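Long-range contact in E3 ubiquitin-protein ligase TRIM65 (Homo sapiens, PDB 7JL4), which acts as an E3 ubiquitin ligase in innate immunity, autophagy and inflammation, and is represented here by its C-terminal PRY-SPRY domain: residues V77-P91 / Q172-L186. Sequence-based numbering, arbitrary orientation. Where two conformers were deposited one is given.
Sequences VRASDHSVTLGVSYP and QPLTPVFWLLEGRTL
Arg184 reaches across to the loop at Asp81-Ser83. Its CB and CG lie against Val84, with Arg184 CG 3.8 Å from Val84 CG1. The chain bends at CG (chi2 64°) and then runs straight. Arg184 CD passes alongside His82 O, and Arg184 NE bonds to His82 O at 2.8 Å. This bond is nearly linear (174°), and the oxygen sits in the guanidinium plane. Asp81 OD2 lies over one face of the guanidinium, 3.5 Å from Arg184 NH2. The oxygen stands well off the guanidinium plane, so this salt bridge is electrostatic and not also a hydrogen bond. Leu181 CD2 covers the opposite face. Arg184 NH2 ends 3.3 Å from His82 CE1, and NH1 turns back to Glu182 O.

Both segments leave one sheet of the SPRY beta-sandwich and enter the other. Strand 84-89 pairs antiparallel with 175-180, while Ala79 faces Leu186 in the second sheet. Thr85 and Trp179 exchange two backbone bonds; the Gly87 N to Val177 O bond is weak.

Between the sheets, Leu186 CD2 touches Ala79 CB at 3.7 Å and also meets Val77 and Val84. Leu86 CG meets the edge of the Phe178 ring, 3.8 Å from Phe178 CE1. Where the chains pass between the sheets, Ser80 OG accepts a hydrogen bond from Thr185 N at 2.9 Å, and a water links this hydroxyl to Gly183 O. On the other face of strand 84-89, Thr85 OG1 lies 3.4 Å from Trp179 CE3 and is hydrogen-bonded to Asp103, while Trp179 NE1 is hydrogen-bonded to Thr102.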
ATOM      1  N   VAL A  77       3.959  -3.061  -6.125  1.00 23.08           N
ATOM      2  CA  VAL A  77       2.695  -3.751  -5.884  0.73 22.59           C
ATOM      3  C   VAL A  77       1.892  -3.704  -7.175  1.00 24.79           C
ATOM      4  O   VAL A  77       1.868  -2.664  -7.843  1.00 26.52           O
ATOM      5  CB  VAL A  77       1.895  -3.076  -4.747  0.73 26.42           C
ATOM      6  CG1 VAL A  77       0.535  -3.752  -4.551  0.73 24.99           C
ATOM      7  CG2 VAL A  77       2.687  -3.049  -3.452  0.73 23.14           C
ATOM      8  N   ARG A  78       1.221  -4.799  -7.525  1.00 23.58           N
ATOM      9  CA  ARG A  78       0.300  -4.794  -8.660  1.00 25.59           C
ATOM     10  C   ARG A  78      -1.146  -4.861  -8.179  1.00 27.27           C
ATOM     11  O   ARG A  78      -1.512  -5.763  -7.422  1.00 27.64           O
ATOM     12  CB  ARG A  78       0.569  -5.947  -9.616  1.00 27.11           C
ATOM     13  CG  ARG A  78      -0.436  -5.921 -10.784  1.00 27.97           C
ATOM     14  CD  ARG A  78      -0.029  -6.754 -11.958  1.00 40.98           C
ATOM     15  NE  ARG A  78       1.165  -6.262 -12.646  1.00 43.23           N
ATOM     16  CZ  ARG A  78       1.163  -5.269 -13.535  1.00 38.65           C
ATOM     17  NH1 ARG A  78       0.039  -4.625 -13.823  1.00 37.14           N
ATOM     18  NH2 ARG A  78       2.291  -4.908 -14.125  1.00 39.68           N
ATOM     19  N   ALA A  79      -1.976  -3.934  -8.651  1.00 28.92           N
ATOM     20  CA  ALA A  79      -3.401  -3.919  -8.338  1.00 27.55           C
ATOM     21  C   ALA A  79      -4.199  -4.510  -9.494  1.00 28.15           C
ATOM     22  O   ALA A  79      -3.940  -4.189 -10.658  1.00 32.55           O
ATOM     23  CB  ALA A  79      -3.872  -2.484  -8.067  1.00 28.05           C
ATOM     24  N   SER A  80      -5.202  -5.345  -9.185  1.00 30.78           N
ATOM     25  CA  SER A  80      -6.028  -5.902 -10.263  1.00 31.64           C
ATOM     26  C   SER A  80      -6.923  -4.852 -10.906  1.00 35.58           C
ATOM     27  O   SER A  80      -7.424  -5.081 -12.018  1.00 33.20           O
ATOM     28  CB  SER A  80      -6.930  -7.043  -9.769  1.00 31.33           C
ATOM     29  OG  SER A  80      -7.843  -6.585  -8.772  1.00 28.74           O
ATOM     30  N   ASP A  81      -7.150  -3.729 -10.227  1.00 30.72           N
ATOM     31  CA  ASP A  81      -8.171  -2.755 -10.616  1.00 32.60           C
ATOM     32  C   ASP A  81      -7.986  -1.529  -9.732  1.00 37.37           C
ATOM     33  O   ASP A  81      -7.188  -1.543  -8.792  1.00 30.33           O
ATOM     34  CB  ASP A  81      -9.573  -3.330 -10.442  1.00 30.80           C
ATOM     35  CG  ASP A  81     -10.642  -2.577 -11.240  1.00 43.10           C
ATOM     36  OD1 ASP A  81     -10.327  -1.609 -11.978  1.00 32.29           O
ATOM     37  OD2 ASP A  81     -11.810  -2.996 -11.127  1.00 32.33           O
ATOM     38  N   HIS A  82      -8.751  -0.472 -10.032  1.00 35.26           N
ATOM     39  CA  HIS A  82      -8.783   0.694  -9.161  1.00 30.10           C
ATOM     40  C   HIS A  82      -9.566   0.374  -7.889  1.00 24.65           C
ATOM     41  O   HIS A  82     -10.162  -0.697  -7.747  1.00 30.93           O
ATOM     42  CB  HIS A  82      -9.416   1.888  -9.874  1.00 31.12           C
ATOM     43  CG  HIS A  82     -10.818   1.622 -10.334  1.00 31.21           C
ATOM     44  ND1 HIS A  82     -11.871   1.495  -9.454  1.00 34.64           N
ATOM     45  CD2 HIS A  82     -11.327   1.400 -11.566  1.00 30.15           C
ATOM     46  CE1 HIS A  82     -12.977   1.234 -10.130  1.00 37.95           C
ATOM     47  NE2 HIS A  82     -12.675   1.174 -11.413  1.00 39.36           N
ATOM     48  N   SER A  83      -9.630   1.371  -7.001  1.00 28.32           N
ATOM     49  CA  SER A  83     -10.266   1.279  -5.683  1.00 27.82           C
ATOM     50  C   SER A  83      -9.425   0.417  -4.739  1.00 28.80           C
ATOM     51  O   SER A  83      -9.898  -0.550  -4.141  1.00 26.66           O
ATOM     52  CB  SER A  83     -11.701   0.777  -5.779  1.00 33.63           C
ATOM     53  OG  SER A  83     -12.418   1.574  -6.722  1.00 30.72           O
ATOM     54  N   VAL A  84      -8.148   0.774  -4.638  1.00 29.36           N
ATOM     55  CA  VAL A  84      -7.244   0.262  -3.623  1.00 21.56           C
ATOM     56  C   VAL A  84      -6.487   1.446  -3.039  1.00 22.69           C
ATOM     57  O   VAL A  84      -6.357   2.499  -3.674  1.00 26.11           O
ATOM     58  CB  VAL A  84      -6.265  -0.796  -4.200  1.00 24.96           C
ATOM     59  CG1 VAL A  84      -7.050  -1.966  -4.808  1.00 24.83           C
ATOM     60  CG2 VAL A  84      -5.366  -0.181  -5.253  1.00 23.98           C
ATOM     61  N   THR A  85      -5.967   1.267  -1.816  1.00 19.37           N
ATOM     62  CA  THR A  85      -5.137   2.283  -1.175  1.00 16.33           C
ATOM     63  C   THR A  85      -3.842   1.626  -0.729  1.00 20.32           C
ATOM     64  O   THR A  85      -3.870   0.536  -0.152  1.00 21.58           O
ATOM     65  CB  THR A  85      -5.806   2.932   0.045  1.00 21.58           C
ATOM     66  OG1 THR A  85      -7.045   3.530  -0.335  1.00 22.30           O
ATOM     67  CG2 THR A  85      -4.886   4.030   0.669  1.00 15.59           C
ATOM     68  N   LEU A  86      -2.723   2.284  -1.010  1.00 18.49           N
ATOM     69  CA  LEU A  86      -1.391   1.811  -0.639  1.00 19.43           C
ATOM     70  C   LEU A  86      -0.783   2.825   0.313  1.00 18.33           C
ATOM     71  O   LEU A  86      -0.738   4.017  -0.004  1.00 16.09           O
ATOM     72  CB  LEU A  86      -0.485   1.691  -1.877  1.00 22.94           C
ATOM     73  CG  LEU A  86      -0.692   0.676  -3.008  1.00 27.57           C
ATOM     74  CD1 LEU A  86      -2.003   0.881  -3.731  1.00 29.57           C
ATOM     75  CD2 LEU A  86       0.427   0.936  -3.993  1.00 33.09           C
ATOM     76  N   GLY A  87      -0.264   2.360   1.450  1.00 18.74           N
ATOM     77  CA  GLY A  87       0.217   3.314   2.429  1.00 18.87           C
ATOM     78  C   GLY A  87       1.187   2.709   3.422  1.00 18.89           C
ATOM     79  O   GLY A  87       1.576   1.543   3.320  1.00 19.40           O
ATOM     80  N   VAL A  88       1.583   3.538   4.385  1.00 18.48           N
ATOM     81  CA  VAL A  88       2.368   3.106   5.539  1.00 21.76           C
ATOM     82  C   VAL A  88       1.778   3.752   6.786  1.00 21.75           C
ATOM     83  O   VAL A  88       1.154   4.819   6.713  1.00 21.27           O
ATOM     84  CB  VAL A  88       3.854   3.482   5.389  1.00 18.62           C
ATOM     85  CG1 VAL A  88       4.479   2.674   4.245  1.00 16.67           C
ATOM     86  CG2 VAL A  88       4.002   4.965   5.157  1.00 18.21           C
ATOM     87  N   SER A  89       1.971   3.105   7.939  1.00 18.18           N
ATOM     88  CA  SER A  89       1.438   3.623   9.195  1.00 22.81           C
ATOM     89  C   SER A  89       2.388   3.344  10.346  1.00 24.61           C
ATOM     90  O   SER A  89       3.158   2.382  10.321  1.00 18.53           O
ATOM     91  CB  SER A  89       0.092   2.985   9.567  1.00 25.16           C
ATOM     92  OG  SER A  89       0.271   1.597   9.859  1.00 30.31           O
ATOM     93  N   TYR A  90       2.265   4.174  11.389  1.00 22.82           N
ATOM     94  CA  TYR A  90       2.839   3.885  12.682  1.00 25.39           C
ATOM     95  C   TYR A  90       2.055   2.737  13.307  1.00 27.91           C
ATOM     96  O   TYR A  90       0.958   2.410  12.845  1.00 28.04           O
ATOM     97  CB  TYR A  90       2.765   5.118  13.577  1.00 23.45           C
ATOM     98  CG  TYR A  90       3.662   6.260  13.163  1.00 24.49           C
ATOM     99  CD1 TYR A  90       4.874   6.034  12.486  1.00 22.61           C
ATOM    100  CD2 TYR A  90       3.307   7.572  13.469  1.00 28.19           C
ATOM    101  CE1 TYR A  90       5.718   7.112  12.124  1.00 24.20           C
ATOM    102  CE2 TYR A  90       4.129   8.641  13.134  1.00 27.11           C
ATOM    103  CZ  TYR A  90       5.312   8.422  12.451  1.00 29.05           C
ATOM    104  OH  TYR A  90       6.073   9.533  12.148  1.00 28.09           O
ATOM    105  N   PRO A  91       2.582   2.122  14.371  1.00 31.18           N
ATOM    106  CA  PRO A  91       1.867   1.003  15.011  1.00 37.22           C
ATOM    107  C   PRO A  91       0.485   1.339  15.574  1.00 37.69           C
ATOM    108  O   PRO A  91      -0.288   0.411  15.837  1.00 48.54           O
ATOM    109  CB  PRO A  91       2.820   0.583  16.142  1.00 36.30           C
ATOM    110  CG  PRO A  91       4.186   1.027  15.682  1.00 33.79           C
ATOM    111  CD  PRO A  91       3.949   2.298  14.924  1.00 29.82           C
ATOM    112  N   GLN A 172       8.529   6.656  14.479  1.00 26.19           N
ATOM    113  CA  GLN A 172       8.247   5.278  14.842  1.00 27.01           C
ATOM    114  C   GLN A 172       8.467   4.456  13.587  1.00 27.99           C
ATOM    115  O   GLN A 172       8.476   5.009  12.482  1.00 23.17           O
ATOM    116  CB  GLN A 172       6.803   5.090  15.330  1.00 24.81           C
ATOM    117  CG  GLN A 172       6.629   5.330  16.805  1.00 37.77           C
ATOM    118  CD  GLN A 172       5.199   5.231  17.258  1.00 35.53           C
ATOM    119  OE1 GLN A 172       4.352   6.057  16.913  1.00 40.43           O
ATOM    120  NE2 GLN A 172       4.903   4.172  18.001  1.00 42.29           N
ATOM    121  N   PRO A 173       8.648   3.134  13.722  1.00 18.28           N
ATOM    122  CA  PRO A 173       8.697   2.264  12.536  1.00 18.98           C
ATOM    123  C   PRO A 173       7.415   2.334  11.724  1.00 23.71           C
ATOM    124  O   PRO A 173       6.320   2.482  12.272  1.00 21.10           O
ATOM    125  CB  PRO A 173       8.881   0.860  13.132  1.00 23.05           C
ATOM    126  CG  PRO A 173       9.551   1.105  14.477  1.00 34.33           C
ATOM    127  CD  PRO A 173       8.885   2.389  14.974  1.00 27.95           C
ATOM    128  N   LEU A 174       7.561   2.219  10.402  1.00 23.28           N
ATOM    129  CA  LEU A 174       6.439   2.286   9.463  1.00 21.25           C
ATOM    130  C   LEU A 174       6.152   0.902   8.901  1.00 24.70           C
ATOM    131  O   LEU A 174       7.075   0.204   8.440  1.00 21.63           O
ATOM    132  CB  LEU A 174       6.732   3.230   8.299  1.00 14.75           C
ATOM    133  CG  LEU A 174       6.859   4.685   8.676  1.00 19.34           C
ATOM    134  CD1 LEU A 174       7.594   5.385   7.571  1.00 20.24           C
ATOM    135  CD2 LEU A 174       5.446   5.282   8.832  1.00 22.23           C
ATOM    136  N   THR A 175       4.885   0.512   8.934  1.00 19.01           N
ATOM    137  CA  THR A 175       4.446  -0.768   8.379  1.00 21.70           C
ATOM    138  C   THR A 175       3.586  -0.523   7.150  1.00 21.74           C
ATOM    139  O   THR A 175       2.635   0.265   7.237  1.00 20.11           O
ATOM    140  CB  THR A 175       3.634  -1.544   9.437  1.00 25.22           C
ATOM    141  OG1 THR A 175       4.442  -1.759  10.608  1.00 23.06           O
ATOM    142  CG2 THR A 175       3.233  -2.901   8.893  1.00 25.49           C
ATOM    143  N   PRO A 176       3.877  -1.138   5.997  1.00 16.88           N
ATOM    144  CA  PRO A 176       2.979  -1.003   4.845  1.00 16.74           C
ATOM    145  C   PRO A 176       1.573  -1.485   5.189  1.00 22.47           C
ATOM    146  O   PRO A 176       1.398  -2.498   5.880  1.00 21.64           O
ATOM    147  CB  PRO A 176       3.617  -1.910   3.784  1.00 16.38           C
ATOM    148  CG  PRO A 176       5.084  -2.036   4.192  1.00 17.02           C
ATOM    149  CD  PRO A 176       5.052  -1.997   5.708  1.00 20.17           C
ATOM    150  N   VAL A 177       0.565  -0.774   4.665  1.00 18.96           N
ATOM    151  CA  VAL A 177      -0.826  -1.092   4.962  1.00 19.94           C
ATOM    152  C   VAL A 177      -1.662  -0.723   3.736  1.00 19.95           C
ATOM    153  O   VAL A 177      -1.330   0.208   3.002  1.00 17.49           O
ATOM    154  CB  VAL A 177      -1.291  -0.369   6.248  1.00 21.91           C
ATOM    155  CG1 VAL A 177      -1.164   1.158   6.099  1.00 18.83           C
ATOM    156  CG2 VAL A 177      -2.717  -0.789   6.622  1.00 29.38           C
ATOM    157  N   PHE A 178      -2.710  -1.504   3.486  1.00 17.73           N
ATOM    158  CA  PHE A 178      -3.461  -1.448   2.231  1.00 22.77           C
ATOM    159  C   PHE A 178      -4.962  -1.533   2.489  1.00 23.11           C
ATOM    160  O   PHE A 178      -5.402  -2.219   3.411  1.00 22.75           O
ATOM    161  CB  PHE A 178      -3.027  -2.604   1.322  1.00 22.59           C
ATOM    162  CG  PHE A 178      -1.555  -2.597   1.024  1.00 24.06           C
ATOM    163  CD1 PHE A 178      -1.063  -1.846  -0.033  1.00 24.04           C
ATOM    164  CD2 PHE A 178      -0.670  -3.305   1.820  1.00 21.30           C
ATOM    165  CE1 PHE A 178       0.286  -1.803  -0.313  1.00 22.56           C
ATOM    166  CE2 PHE A 178       0.700  -3.270   1.565  1.00 29.11           C
ATOM    167  CZ  PHE A 178       1.180  -2.504   0.487  1.00 25.80           C
ATOM    168  N   TRP A 179      -5.747  -0.871   1.627  1.00 21.14           N
ATOM    169  CA  TRP A 179      -7.202  -0.945   1.625  1.00 22.29           C
ATOM    170  C   TRP A 179      -7.656  -1.470   0.268  1.00 28.03           C
ATOM    171  O   TRP A 179      -7.076  -1.114  -0.767  1.00 23.94           O
ATOM    172  CB  TRP A 179      -7.817   0.427   1.863  1.00 20.20           C
ATOM    173  CG  TRP A 179      -9.314   0.498   1.683  1.00 23.31           C
ATOM    174  CD1 TRP A 179     -10.256   0.231   2.616  1.00 25.53           C
ATOM    175  CD2 TRP A 179     -10.021   0.924   0.498  1.00 26.84           C
ATOM    176  NE1 TRP A 179     -11.537   0.466   2.087  1.00 26.53           N
ATOM    177  CE2 TRP A 179     -11.402   0.882   0.786  1.00 26.81           C
ATOM    178  CE3 TRP A 179      -9.611   1.330  -0.778  1.00 23.42           C
ATOM    179  CZ2 TRP A 179     -12.375   1.229  -0.160  1.00 30.46           C
ATOM    180  CZ3 TRP A 179     -10.575   1.673  -1.719  1.00 24.91           C
ATOM    181  CH2 TRP A 179     -11.942   1.617  -1.399  1.00 28.21           C
ATOM    182  N   LEU A 180      -8.674  -2.330   0.276  1.00 27.67           N
ATOM    183  CA  LEU A 180      -9.164  -2.984  -0.936  1.00 27.05           C
ATOM    184  C   LEU A 180     -10.682  -2.987  -0.955  1.00 28.94           C
ATOM    185  O   LEU A 180     -11.311  -3.547  -0.053  1.00 32.64           O
ATOM    186  CB  LEU A 180      -8.682  -4.433  -1.032  1.00 26.33           C
ATOM    187  CG  LEU A 180      -7.230  -4.807  -1.241  1.00 24.50           C
ATOM    188  CD1 LEU A 180      -6.466  -4.730   0.085  1.00 25.67           C
ATOM    189  CD2 LEU A 180      -7.219  -6.216  -1.831  1.00 24.46           C
ATOM    190  N   LEU A 181     -11.260  -2.456  -2.025  1.00 31.96           N
ATOM    191  CA  LEU A 181     -12.678  -2.655  -2.286  1.00 33.19           C
ATOM    192  C   LEU A 181     -12.957  -4.140  -2.536  1.00 32.86           C
ATOM    193  O   LEU A 181     -12.055  -4.916  -2.843  1.00 31.91           O
ATOM    194  CB  LEU A 181     -13.099  -1.826  -3.492  1.00 33.97           C
ATOM    195  CG  LEU A 181     -14.600  -1.567  -3.557  1.00 34.19           C
ATOM    196  CD1 LEU A 181     -14.989  -0.867  -2.283  1.00 36.53           C
ATOM    197  CD2 LEU A 181     -14.933  -0.740  -4.774  1.00 40.49           C
ATOM    198  N   GLU A 182     -14.220  -4.546  -2.388  1.00 33.32           N
ATOM    199  CA  GLU A 182     -14.571  -5.935  -2.685  1.00 34.71           C
ATOM    200  C   GLU A 182     -14.239  -6.265  -4.137  1.00 40.82           C
ATOM    201  O   GLU A 182     -14.504  -5.467  -5.043  1.00 37.08           O
ATOM    202  CB  GLU A 182     -16.065  -6.186  -2.429  1.00 40.70           C
ATOM    203  CG  GLU A 182     -16.567  -7.560  -2.860  1.00 43.12           C
ATOM    204  CD  GLU A 182     -18.083  -7.705  -2.734  1.00 58.07           C
ATOM    205  OE1 GLU A 182     -18.721  -8.243  -3.666  1.00 60.75           O
ATOM    206  OE2 GLU A 182     -18.634  -7.276  -1.697  1.00 57.46           O
ATOM    207  N   GLY A 183     -13.675  -7.462  -4.361  1.00 35.10           N
ATOM    208  CA  GLY A 183     -13.322  -7.929  -5.690  1.00 35.99           C
ATOM    209  C   GLY A 183     -11.893  -7.623  -6.124  1.00 33.64           C
ATOM    210  O   GLY A 183     -11.449  -8.136  -7.165  1.00 35.24           O
ATOM    211  N   ARG A 184     -11.166  -6.805  -5.374  1.00 31.80           N
ATOM    212  CA  ARG A 184      -9.841  -6.387  -5.797  1.00 33.16           C
ATOM    213  C   ARG A 184      -8.801  -7.370  -5.286  1.00 30.35           C
ATOM    214  O   ARG A 184      -8.966  -7.970  -4.222  1.00 29.32           O
ATOM    215  CB  ARG A 184      -9.512  -4.978  -5.294  1.00 30.00           C
ATOM    216  CG  ARG A 184      -9.984  -3.865  -6.229  1.00 32.51           C
ATOM    217  CD  ARG A 184     -11.520  -3.843  -6.341  1.00 33.82           C
ATOM    218  NE  ARG A 184     -11.975  -2.733  -7.178  1.00 31.61           N
ATOM    219  CZ  ARG A 184     -13.215  -2.567  -7.633  1.00 35.22           C
ATOM    220  NH1 ARG A 184     -14.177  -3.449  -7.375  1.00 35.89           N
ATOM    221  NH2 ARG A 184     -13.482  -1.511  -8.385  1.00 35.33           N
ATOM    222  N   THR A 185      -7.731  -7.528  -6.063  1.00 34.30           N
ATOM    223  CA  THR A 185      -6.547  -8.288  -5.672  1.00 31.21           C
ATOM    224  C   THR A 185      -5.350  -7.347  -5.634  1.00 33.88           C
ATOM    225  O   THR A 185      -5.205  -6.498  -6.517  1.00 26.89           O
ATOM    226  CB  THR A 185      -6.281  -9.439  -6.654  1.00 34.36           C
ATOM    227  OG1 THR A 185      -7.345 -10.389  -6.588  1.00 35.01           O
ATOM    228  CG2 THR A 185      -4.964 -10.165  -6.344  1.00 34.18           C
ATOM    229  N   LEU A 186      -4.502  -7.477  -4.602  1.00 26.96           N
ATOM    230  CA  LEU A 186      -3.192  -6.829  -4.574  1.00 24.97           C
ATOM    231  C   LEU A 186      -2.109  -7.896  -4.485  1.00 31.69           C
ATOM    232  O   LEU A 186      -2.240  -8.846  -3.706  1.00 27.79           O
ATOM    233  CB  LEU A 186      -3.026  -5.873  -3.390  1.00 29.07           C
ATOM    234  CG  LEU A 186      -3.841  -4.574  -3.359  1.00 33.30           C
ATOM    235  CD1 LEU A 186      -3.587  -3.779  -2.074  1.00 28.69           C
ATOM    236  CD2 LEU A 186      -3.475  -3.724  -4.552  1.00 33.28           C
TER
HETATM  237  O   HOH W   1     -10.257  -6.917  -9.709  1.00 39.09           O